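Local coordinates for D-3-phosphoglycerate dehydrogenase-related protein (Vibrio cholerae, PDB 4S1V) that probably catalyses the NAD-dependent interconversion of a D-2-hydroxy acid, perhaps 3-phosphoglycerate, and its 2-keto acid, at residues 304-307 with 308-312; 7-10 with 11-15; 295-298 with 299-303; 153-157 with 158-162. All coordinates share one frame; numbering follows the deposited sequence.

Interaction 1 of 4, residues 304-307 with 308-312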
loop_
_atom_site.group_PDB
_atom_site.type_symbol
_atom_site.label_atom_id
_atom_site.label_comp_id
_atom_site.label_asym_id
_atom_site.label_seq_id
_atom_site.Cartn_x
_atom_site.Cartn_y
_atom_site.Cartn_z
ATOM N N ALA C 304 -12.861 -1.924 -43.404
ATOM C CA ALA C 304 -13.902 -2.912 -43.121
ATOM C C ALA C 304 -15.258 -2.476 -43.680
ATOM O O ALA C 304 -15.964 -3.284 -44.286
ATOM C CB ALA C 304 -13.994 -3.196 -41.625
ATOM N N PHE C 305 -15.609 -1.203 -43.491
ATOM C CA PHE C 305 -16.884 -0.679 -44.000
ATOM C C PHE C 305 -16.884 -0.533 -45.519
ATOM O O PHE C 305 -17.936 -0.615 -46.159
ATOM C CB PHE C 305 -17.244 0.660 -43.342
ATOM C CG PHE C 305 -17.420 0.585 -41.852
ATOM C CD1 PHE C 305 -17.600 -0.640 -41.206
ATOM C CD2 PHE C 305 -17.434 1.748 -41.088
ATOM C CE1 PHE C 305 -17.770 -0.701 -39.834
ATOM C CE2 PHE C 305 -17.616 1.693 -39.714
ATOM C CZ PHE C 305 -17.780 0.469 -39.087
ATOM N N GLU C 306 -15.696 -0.311 -46.083
ATOM C CA GLU C 306 -15.496 -0.252 -47.531
ATOM C C GLU C 306 -15.824 -1.609 -48.149
ATOM O O GLU C 306 -16.473 -1.687 -49.193
ATOM C CB GLU C 306 -14.047 0.161 -47.853
ATOM C CG GLU C 306 -13.618 0.031 -49.306
ATOM C CD GLU C 306 -12.108 -0.087 -49.474
ATOM O OE1 GLU C 306 -11.345 0.418 -48.621
ATOM O OE2 GLU C 306 -11.674 -0.702 -50.470
ATOM N N ASN C 307 -15.384 -2.679 -47.490
ATOM C CA ASN C 307 -15.646 -4.032 -47.971
ATOM C C ASN C 307 -17.119 -4.427 -47.833
ATOM O O ASN C 307 -17.653 -5.159 -48.664
ATOM C CB ASN C 307 -14.725 -5.031 -47.279
ATOM C CG ASN C 307 -13.301 -4.963 -47.801
ATOM O OD1 ASN C 307 -13.066 -4.599 -48.958
ATOM N ND2 ASN C 307 -12.345 -5.321 -46.956
ATOM N N VAL C 308 -17.766 -3.915 -46.791
ATOM C CA VAL C 308 -19.200 -4.089 -46.608
ATOM C C VAL C 308 -19.963 -3.506 -47.803
ATOM O O VAL C 308 -20.801 -4.192 -48.394
ATOM C CB VAL C 308 -19.690 -3.472 -45.273
ATOM C CG1 VAL C 308 -21.208 -3.391 -45.237
ATOM C CG2 VAL C 308 -19.183 -4.293 -44.092
ATOM N N VAL C 309 -19.657 -2.260 -48.165
ATOM C CA VAL C 309 -20.344 -1.587 -49.285
ATOM C C VAL C 309 -19.953 -2.139 -50.667
ATOM O O VAL C 309 -20.741 -2.063 -51.619
ATOM C CB VAL C 309 -20.226 -0.040 -49.225
ATOM C CG1 VAL C 309 -20.826 0.493 -47.930
ATOM C CG2 VAL C 309 -18.786 0.424 -49.380
ATOM N N LYS C 310 -18.747 -2.699 -50.765
ATOM C CA LYS C 310 -18.337 -3.461 -51.945
ATOM C C LYS C 310 -19.151 -4.750 -52.084
ATOM O O LYS C 310 -19.523 -5.139 -53.197
ATOM C CB LYS C 310 -16.842 -3.794 -51.900
ATOM C CG LYS C 310 -15.925 -2.659 -52.333
ATOM C CD LYS C 310 -14.474 -3.120 -52.393
ATOM C CE LYS C 310 -13.593 -2.099 -53.102
ATOM N NZ LYS C 310 -12.153 -2.268 -52.748
ATOM N N PHE C 311 -19.422 -5.409 -50.958
ATOM C CA PHE C 311 -20.235 -6.627 -50.957
ATOM C C PHE C 311 -21.686 -6.303 -51.300
ATOM O O PHE C 311 -22.325 -7.049 -52.034
ATOM C CB PHE C 311 -20.147 -7.367 -49.610
ATOM C CG PHE C 311 -20.877 -8.690 -49.589
ATOM C CD1 PHE C 311 -22.226 -8.756 -49.239
ATOM C CD2 PHE C 311 -20.216 -9.872 -49.911
ATOM C CE1 PHE C 311 -22.898 -9.971 -49.220
ATOM C CE2 PHE C 311 -20.885 -11.089 -49.896
ATOM C CZ PHE C 311 -22.227 -11.139 -49.548
ATOM N N ALA C 312 -22.197 -5.192 -50.769
ATOM C CA ALA C 312 -23.570 -4.763 -51.044
ATOM C C ALA C 312 -23.867 -4.696 -52.549
ATOM O O ALA C 312 -24.940 -5.107 -52.995
ATOM C CB ALA C 312 -23.860 -3.426 -50.373
#
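Residues 304-307 and 308-312 join through four successive i to i+4 backbone hydrogen bonds of an alpha helix, from Val308 N to Ala304 O through Phe311 N to Asn307 O. This is the C-terminal half of helix 294-312, the last helix of the chain. It packs against the five-stranded parallel sheet of the N-terminal part of the fold.

One flank faces the sheet. Val308 touches Leu73 and Ser75 of strand 73-76 and Ile4 of strand 3-6. Asn307 ND2 makes a weak hydrogen bond to Glu98 O. Val308 CG2 rests 3.4 Å from Ala304 O, a carbonyl that also accepts a hydrogen bond from Ser75 OG.

The side-chain contact on the outer surface is an i to i+4 salt bridge between Glu306 and Lys310. The lysine stem starts out along the Glu306 carbonyl, with Lys310 CG 3.3 Å from Glu306 O. Lys310 CD passes 4.0 Å from Asn307 OD1, where the two side chains cross obliquely. Glu306 sets out with CG anti to its backbone N (chi1 170°), Lys310 with CG anti to its carbonyl carbon (chi1 -80°). From these different starts the two extended chains come to run side by side, pointing the same way, and their charged ends meet. Lys310 NZ lies 2.8 Å from Glu306 OE2, on the anti lone pair, the one turned away from OE1.

Interaction 2 of 4, residues 7-10 with 11-15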
loop_
_atom_site.group_PDB
_atom_site.type_symbol
_atom_site.label_atom_id
_atom_site.label_comp_id
_atom_site.label_asym_id
_atom_site.label_seq_id
_atom_site.Cartn_x
_atom_site.Cartn_y
_atom_site.Cartn_z
ATOM N N LEU C 7 -19.323 -6.480 -33.574
ATOM C CA LEU C 7 -19.091 -7.142 -32.287
ATOM C C LEU C 7 -17.992 -6.485 -31.432
ATOM O O LEU C 7 -17.096 -5.813 -31.949
ATOM C CB LEU C 7 -18.780 -8.631 -32.491
ATOM C CG LEU C 7 -19.846 -9.562 -33.080
ATOM C CD1 LEU C 7 -19.280 -10.969 -33.251
ATOM C CD2 LEU C 7 -21.097 -9.597 -32.205
ATOM N N ASP C 8 -18.108 -6.658 -30.118
ATOM C CA ASP C 8 -17.017 -6.394 -29.165
ATOM C C ASP C 8 -16.461 -4.958 -29.072
ATOM O O ASP C 8 -15.283 -4.780 -28.761
ATOM C CB ASP C 8 -15.870 -7.389 -29.393
ATOM C CG ASP C 8 -16.329 -8.837 -29.359
ATOM O OD1 ASP C 8 -16.933 -9.260 -28.352
ATOM O OD2 ASP C 8 -16.077 -9.558 -30.339
ATOM N N ASP C 9 -17.294 -3.944 -29.313
ATOM C CA ASP C 9 -16.861 -2.548 -29.149
ATOM C C ASP C 9 -17.064 -2.097 -27.699
ATOM O O ASP C 9 -18.025 -1.385 -27.391
ATOM C CB ASP C 9 -17.593 -1.629 -30.142
ATOM C CG ASP C 9 -17.196 -0.152 -30.014
ATOM O OD1 ASP C 9 -16.172 0.178 -29.382
ATOM O OD2 ASP C 9 -17.924 0.699 -30.558
ATOM N N TYR C 10 -16.141 -2.496 -26.821
ATOM C CA TYR C 10 -16.327 -2.342 -25.365
ATOM C C TYR C 10 -16.564 -0.910 -24.851
ATOM O O TYR C 10 -17.250 -0.709 -23.844
ATOM C CB TYR C 10 -15.171 -2.989 -24.590
ATOM C CG TYR C 10 -14.775 -4.358 -25.087
ATOM C CD1 TYR C 10 -15.699 -5.399 -25.137
ATOM C CD2 TYR C 10 -13.464 -4.616 -25.490
ATOM C CE1 TYR C 10 -15.340 -6.659 -25.593
ATOM C CE2 TYR C 10 -13.088 -5.872 -25.942
ATOM C CZ TYR C 10 -14.031 -6.891 -25.995
ATOM O OH TYR C 10 -13.666 -8.134 -26.449
ATOM N N GLN C 11 -16.004 0.075 -25.536
ATOM C CA GLN C 11 -16.163 1.466 -25.130
ATOM C C GLN C 11 -17.238 2.184 -25.942
ATOM O O GLN C 11 -17.537 3.358 -25.684
ATOM C CB GLN C 11 -14.832 2.217 -25.218
ATOM C CG GLN C 11 -13.813 1.788 -24.174
ATOM C CD GLN C 11 -12.457 2.440 -24.367
ATOM O OE1 GLN C 11 -12.228 3.567 -23.925
ATOM N NE2 GLN C 11 -11.545 1.724 -25.009
ATOM N N ASN C 12 -17.809 1.479 -26.921
ATOM C CA ASN C 12 -18.887 2.011 -27.761
ATOM C C ASN C 12 -18.457 3.272 -28.502
ATOM O O ASN C 12 -19.164 4.282 -28.507
ATOM C CB ASN C 12 -20.152 2.270 -26.933
ATOM C CG ASN C 12 -21.416 2.261 -27.777
ATOM O OD1 ASN C 12 -21.508 1.554 -28.784
ATOM N ND2 ASN C 12 -22.409 3.022 -27.348
ATOM N N VAL C 13 -17.282 3.195 -29.120
ATOM C CA VAL C 13 -16.647 4.339 -29.766
ATOM C C VAL C 13 -16.749 4.277 -31.290
ATOM O O VAL C 13 -16.574 5.287 -31.971
ATOM C CB VAL C 13 -15.157 4.462 -29.363
ATOM C CG1 VAL C 13 -15.026 4.998 -27.943
ATOM C CG2 VAL C 13 -14.433 3.125 -29.524
ATOM N N VAL C 14 -17.022 3.087 -31.820
ATOM C CA VAL C 14 -17.115 2.885 -33.270
ATOM C C VAL C 14 -18.178 3.798 -33.904
ATOM O O VAL C 14 -17.928 4.389 -34.957
ATOM C CB VAL C 14 -17.299 1.390 -33.634
ATOM C CG1 VAL C 14 -17.688 1.210 -35.100
ATOM C CG2 VAL C 14 -16.024 0.618 -33.324
ATOM N N ARG C 15 -19.323 3.951 -33.232
ATOM C CA ARG C 15 -20.410 4.843 -33.690
ATOM C C ARG C 15 -19.913 6.248 -33.985
ATOM O O ARG C 15 -20.439 6.917 -34.872
ATOM C CB ARG C 15 -21.528 4.964 -32.642
ATOM C CG ARG C 15 -22.423 3.751 -32.485
ATOM C CD ARG C 15 -23.617 4.015 -31.563
ATOM N NE ARG C 15 -23.283 4.684 -30.294
ATOM C CZ ARG C 15 -24.126 4.793 -29.259
ATOM N NH1 ARG C 15 -25.345 4.266 -29.324
ATOM N NH2 ARG C 15 -23.754 5.423 -28.150
HETATM O O HOH W 1 -20.109 2.184 -31.201
#
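One carboxylate, that of Asp9, folds back onto the backbone of the residues that follow it and takes two consecutive N-H groups. Val14 N donates to Asp9 OD2 at 2.8 Å, on the syn side but 29° out of the carboxylate plane. Val13 N donates weakly to Asp9 OD1 at 3.2 Å. With CG anti to the backbone N (chi1 179°), the carboxylate reaches over the turn.

Asp9 is the centre of an inverse gamma turn. It also starts a type I beta turn, Asp9 to Asn12, closed by Asn12 N to Asp9 O at 2.9 Å. Asp9 O accepts a second hydrogen bond, from Asn32 ND2. A water links Asp9 OD2, Asn12 OD1 and Arg15 N. It donates to Asp9 OD2 at 2.7 Å and to Asn12 OD1, and accepts from Arg15 N. Asp9 OD2 is thus held by an amide and a water. Asn12 OD1 also takes Asn32 ND2. Val14 CG2 lies 3.4 Å from Asp9 OD2.

Tyr10 faces the second subunit, where its ring meets Trp133 of that chain edge-to-face. The loop leaves strand 3-6 and leads toward strand 27-30, whose Val30 touches Asp9. Val13 and Val14 lie against helix 294-312.

Interaction 3 of 4, residues 295-298 with 299-303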
loop_
_atom_site.group_PDB
_atom_site.type_symbol
_atom_site.label_atom_id
_atom_site.label_comp_id
_atom_site.label_asym_id
_atom_site.label_seq_id
_atom_site.Cartn_x
_atom_site.Cartn_y
_atom_site.Cartn_z
ATOM N N ASN C 295 -6.773 6.983 -34.629
ATOM C CA ASN C 295 -6.314 6.801 -36.013
ATOM C C ASN C 295 -6.348 5.349 -36.480
ATOM O O ASN C 295 -6.837 5.054 -37.568
ATOM C CB ASN C 295 -4.898 7.371 -36.203
ATOM C CG ASN C 295 -4.797 8.830 -35.805
ATOM O OD1 ASN C 295 -5.583 9.668 -36.252
ATOM N ND2 ASN C 295 -3.824 9.143 -34.955
ATOM N N SER C 296 -5.821 4.452 -35.650
ATOM C CA SER C 296 -5.891 3.006 -35.900
ATOM C C SER C 296 -7.327 2.496 -36.168
ATOM O O SER C 296 -7.567 1.789 -37.152
ATOM C CB SER C 296 -5.251 2.250 -34.734
ATOM O OG SER C 296 -5.233 0.858 -34.981
ATOM N N TYR C 297 -8.266 2.867 -35.299
ATOM C CA TYR C 297 -9.689 2.540 -35.489
ATOM C C TYR C 297 -10.294 3.153 -36.757
ATOM O O TYR C 297 -11.130 2.518 -37.408
ATOM C CB TYR C 297 -10.522 2.957 -34.272
ATOM C CG TYR C 297 -10.791 1.855 -33.250
ATOM C CD1 TYR C 297 -9.806 0.914 -32.913
ATOM C CD2 TYR C 297 -12.027 1.780 -32.590
ATOM C CE1 TYR C 297 -10.055 -0.085 -31.971
ATOM C CE2 TYR C 297 -12.281 0.798 -31.641
ATOM C CZ TYR C 297 -11.295 -0.134 -31.331
ATOM O OH TYR C 297 -11.545 -1.119 -30.390
ATOM N N GLU C 298 -9.889 4.374 -37.112
ATOM C CA GLU C 298 -10.403 4.972 -38.348
ATOM C C GLU C 298 -9.965 4.138 -39.557
ATOM O O GLU C 298 -10.774 3.875 -40.458
ATOM C CB GLU C 298 -10.004 6.445 -38.514
ATOM C CG GLU C 298 -10.688 7.431 -37.571
ATOM C CD GLU C 298 -12.165 7.687 -37.861
ATOM O OE1 GLU C 298 -12.757 7.061 -38.765
ATOM O OE2 GLU C 298 -12.747 8.540 -37.159
ATOM N N ILE C 299 -8.702 3.703 -39.550
ATOM C CA ILE C 299 -8.148 2.862 -40.615
ATOM C C ILE C 299 -8.877 1.515 -40.677
ATOM O O ILE C 299 -9.351 1.107 -41.743
ATOM C CB ILE C 299 -6.620 2.672 -40.433
ATOM C CG1 ILE C 299 -5.878 3.985 -40.740
ATOM C CG2 ILE C 299 -6.091 1.531 -41.294
ATOM C CD1 ILE C 299 -4.589 4.158 -39.964
ATOM N N TYR C 300 -8.974 0.838 -39.534
ATOM C CA TYR C 300 -9.636 -0.466 -39.459
ATOM C C TYR C 300 -11.043 -0.445 -40.031
ATOM O O TYR C 300 -11.412 -1.288 -40.849
ATOM C CB TYR C 300 -9.718 -0.964 -38.015
ATOM C CG TYR C 300 -8.456 -1.591 -37.499
ATOM C CD1 TYR C 300 -7.709 -2.472 -38.287
ATOM C CD2 TYR C 300 -8.021 -1.330 -36.214
ATOM C CE1 TYR C 300 -6.548 -3.052 -37.801
ATOM C CE2 TYR C 300 -6.865 -1.910 -35.717
ATOM C CZ TYR C 300 -6.133 -2.763 -36.510
ATOM O OH TYR C 300 -4.995 -3.327 -35.991
ATOM N N PHE C 301 -11.822 0.523 -39.579
ATOM C CA PHE C 301 -13.222 0.549 -39.911
ATOM C C PHE C 301 -13.499 1.167 -41.283
ATOM O O PHE C 301 -14.435 0.748 -41.950
ATOM C CB PHE C 301 -14.032 1.149 -38.756
ATOM C CG PHE C 301 -14.011 0.284 -37.519
ATOM C CD1 PHE C 301 -14.865 -0.815 -37.403
ATOM C CD2 PHE C 301 -13.101 0.526 -36.497
ATOM C CE1 PHE C 301 -14.836 -1.628 -36.279
ATOM C CE2 PHE C 301 -13.065 -0.286 -35.366
ATOM C CZ PHE C 301 -13.932 -1.368 -35.261
ATOM N N GLN C 302 -12.667 2.107 -41.737
ATOM C CA GLN C 302 -12.842 2.629 -43.098
ATOM C C GLN C 302 -12.710 1.501 -44.113
ATOM O O GLN C 302 -13.508 1.407 -45.039
ATOM C CB GLN C 302 -11.905 3.809 -43.416
ATOM C CG GLN C 302 -10.432 3.458 -43.611
ATOM C CD GLN C 302 -9.519 4.680 -43.615
ATOM O OE1 GLN C 302 -9.805 5.698 -42.970
ATOM N NE2 GLN C 302 -8.399 4.574 -44.336
ATOM N N ALA C 303 -11.739 0.621 -43.895
ATOM C CA ALA C 303 -11.474 -0.491 -44.806
ATOM C C ALA C 303 -12.512 -1.607 -44.651
ATOM O O ALA C 303 -12.999 -2.148 -45.647
ATOM C CB ALA C 303 -10.069 -1.026 -44.603
HETATM O O HOH W 2 -3.380 -0.808 -35.360
HETATM O O HOH W 3 -12.101 6.955 -41.553
#
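Tyr297 and Phe301, one helical turn apart, form a T-shaped (edge-to-face) pair. The edge of Phe301 is turned to the face of Tyr297, with ring planes at 64° and centroids 5.2 Å apart. Phe301 CE2 sits over the Tyr297 face, offset toward the rim, 3.6 Å from Tyr297 CD2. The two side chains point the same way. Phe301 CG is anti to its carbonyl carbon (chi1 -66°), and this brings the edge of the ring to the Tyr297 carbonyl as well.

Round the helix, Ser296 OG touches Tyr300 CE2 at 3.3 Å. A water bridges the two hydroxyls, 2.5 Å from Ser296 OG and 3.1 Å from Tyr300 OH. A second water donates to Glu298 OE1 and to Gln302 OE1, spanning i to i+4. Regular backbone bonds run underneath, such as Tyr300 N to Ser296 O at 2.9 Å.

Further out, Ser296 OG is also hydrogen-bonded to Tyr291 O. Tyr297 OH makes a weak hydrogen bond to Arg57 NH2. Glu298 OE2 takes Asn18 N and pairs with Lys294, and OE1 takes Ala19 N. Phe301 packs on Val14, Leu17 and Ile54. In the second subunit, Leu141 packs on Tyr297 and Thr144 OG1 bonds Asn295 ND2.

This is the start of the C-terminal helix that carries the chain back from the NAD-binding part to the N-terminal sheet, as in D-2-hydroxyacid dehydrogenases.

Interaction 4 of 4, residues 153-157 with 158-162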
loop_
_atom_site.group_PDB
_atom_site.type_symbol
_atom_site.label_atom_id
_atom_site.label_comp_id
_atom_site.label_asym_id
_atom_site.label_seq_id
_atom_site.Cartn_x
_atom_site.Cartn_y
_atom_site.Cartn_z
ATOM N N TRP C 153 12.728 -9.636 -30.291
ATOM C CA TRP C 153 12.496 -10.882 -31.005
ATOM C C TRP C 153 11.515 -10.588 -32.099
ATOM O O TRP C 153 10.337 -10.346 -31.831
ATOM C CB TRP C 153 11.951 -11.962 -30.073
ATOM C CG TRP C 153 11.984 -13.362 -30.643
ATOM C CD1 TRP C 153 11.903 -13.742 -31.984
ATOM C CD2 TRP C 153 12.086 -14.631 -29.895
ATOM N NE1 TRP C 153 11.959 -15.111 -32.110
ATOM C CE2 TRP C 153 12.073 -15.701 -30.895
ATOM C CE3 TRP C 153 12.195 -14.969 -28.545
ATOM C CZ2 TRP C 153 12.160 -17.042 -30.540
ATOM C CZ3 TRP C 153 12.273 -16.323 -28.199
ATOM C CH2 TRP C 153 12.265 -17.334 -29.175
ATOM N N GLY C 154 12.005 -10.572 -33.341
ATOM C CA GLY C 154 11.182 -10.264 -34.521
ATOM C C GLY C 154 11.296 -8.817 -34.965
ATOM O O GLY C 154 10.805 -7.910 -34.286
ATOM N N LEU C 155 11.927 -8.591 -36.113
ATOM C CA LEU C 155 12.164 -7.225 -36.590
ATOM C C LEU C 155 11.262 -6.843 -37.762
ATOM O O LEU C 155 11.729 -6.333 -38.780
ATOM C CB LEU C 155 13.653 -7.005 -36.925
ATOM C CG LEU C 155 14.216 -5.578 -36.849
ATOM C CD1 LEU C 155 14.257 -5.060 -35.416
ATOM C CD2 LEU C 155 15.598 -5.512 -37.479
ATOM N N GLY C 156 9.959 -7.075 -37.598
ATOM C CA GLY C 156 8.971 -6.724 -38.614
ATOM C C GLY C 156 8.536 -5.281 -38.471
ATOM O O GLY C 156 9.228 -4.478 -37.839
ATOM N N LYS C 157 7.377 -4.958 -39.043
ATOM C CA LYS C 157 6.838 -3.591 -39.029
ATOM C C LYS C 157 6.793 -2.963 -37.626
ATOM O O LYS C 157 7.186 -1.811 -37.453
ATOM C CB LYS C 157 5.462 -3.533 -39.717
ATOM C CG LYS C 157 4.407 -4.483 -39.148
ATOM C CD LYS C 157 3.031 -4.273 -39.773
ATOM C CE LYS C 157 1.949 -5.000 -38.978
ATOM N NZ LYS C 157 0.689 -4.202 -38.916
ATOM N N ILE C 158 6.338 -3.722 -36.631
ATOM C CA ILE C 158 6.312 -3.223 -35.252
ATOM C C ILE C 158 7.702 -3.253 -34.613
ATOM O O ILE C 158 8.153 -2.244 -34.074
ATOM C CB ILE C 158 5.259 -3.948 -34.376
ATOM C CG1 ILE C 158 3.858 -3.733 -34.958
ATOM C CG2 ILE C 158 5.301 -3.424 -32.947
ATOM C CD1 ILE C 158 2.777 -4.612 -34.356
ATOM N N GLY C 159 8.385 -4.396 -34.698
ATOM C CA GLY C 159 9.741 -4.544 -34.152
ATOM C C GLY C 159 10.704 -3.433 -34.553
ATOM O O GLY C 159 11.411 -2.884 -33.698
ATOM N N GLN C 160 10.720 -3.088 -35.843
ATOM C CA GLN C 160 11.625 -2.053 -36.364
ATOM C C GLN C 160 11.395 -0.690 -35.726
ATOM O O GLN C 160 12.347 0.057 -35.475
ATOM C CB GLN C 160 11.490 -1.922 -37.880
ATOM C CG GLN C 160 12.305 -2.935 -38.661
ATOM C CD GLN C 160 11.982 -2.928 -40.142
ATOM O OE1 GLN C 160 12.131 -1.907 -40.816
ATOM N NE2 GLN C 160 11.549 -4.076 -40.659
ATOM N N ARG C 161 10.130 -0.375 -35.472
ATOM C CA ARG C 161 9.765 0.865 -34.809
ATOM C C ARG C 161 10.232 0.905 -33.361
ATOM O O ARG C 161 10.684 1.947 -32.890
ATOM C CB ARG C 161 8.262 1.112 -34.915
ATOM C CG ARG C 161 7.862 1.533 -36.318
ATOM C CD ARG C 161 6.371 1.688 -36.507
ATOM N NE ARG C 161 6.077 1.761 -37.940
ATOM C CZ ARG C 161 5.932 2.886 -38.632
ATOM N NH1 ARG C 161 6.017 4.070 -38.043
ATOM N NH2 ARG C 161 5.680 2.821 -39.926
ATOM N N ILE C 162 10.127 -0.233 -32.673
ATOM C CA ILE C 162 10.596 -0.370 -31.287
ATOM C C ILE C 162 12.111 -0.157 -31.206
ATOM O O ILE C 162 12.602 0.514 -30.294
ATOM C CB ILE C 162 10.180 -1.737 -30.682
ATOM C CG1 ILE C 162 8.650 -1.932 -30.736
ATOM C CG2 ILE C 162 10.668 -1.897 -29.249
ATOM C CD1 ILE C 162 7.832 -0.792 -30.167
#
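Gly159 and Gly154 meet backbone to backbone where strand 150-153 turns into helix 157-168. Gly159 CA approaches Gly154 O at 3.5 Å in a CA-H...O contact. The absence of a side chain at Gly159 lets the backbones come this close. Gly154 has backbone angles that themselves call for glycine. Gln160 N donates to Gly156 O at 2.9 Å and closes the first turn.

The Gln160 side chain reaches back to the loop. NE2 donates to Leu155 O at 2.9 Å, nearly straight at 164° and close to the amide plane. The extended chain crosses Leu155 at about a right angle, CG to CG 3.7 Å. Leu155 and Gln160 both touch Lys184 of helix 179-188. Arg161 lies along the Lys157 carbonyl, its CG 3.6 Å from Lys157 O, and its side chain also touches Val104 and Ala107 of helix 104-119.

The solvent side is at Gly156 CA and the Lys157 side chain, both in exposed residues.

Gly154, Gly156 and Gly159 fit the GxGxxG pattern of a Rossmann fold, consistent with the NAD-binding domain of this family. With bare glycine backbone at the helix start, a dinucleotide phosphate could probably approach closely, as in relatives.

In the fold
From the N terminus, interaction 2 comes first and closes a turn at the start of the loop after strand 3-6 of the five-stranded sheet. Interaction 4 follows far along the chain, at the strand-to-helix turn of the seven-stranded sheet. Interactions 3 and 1 come last, in adjoining halves of helix 294-312. All four are local and in series; none nests in or crosses another. The last helix returns to the N-terminal part: Val14 of interaction 2 packs on Phe301 of interaction 3 and on Phe305 of interaction 1, and Val13 meets Tyr297. Interactions 2 and 3 also touch the second subunit. Interaction 4 touches none of the others; its nearest atoms come about 6 Å from those of interaction 3.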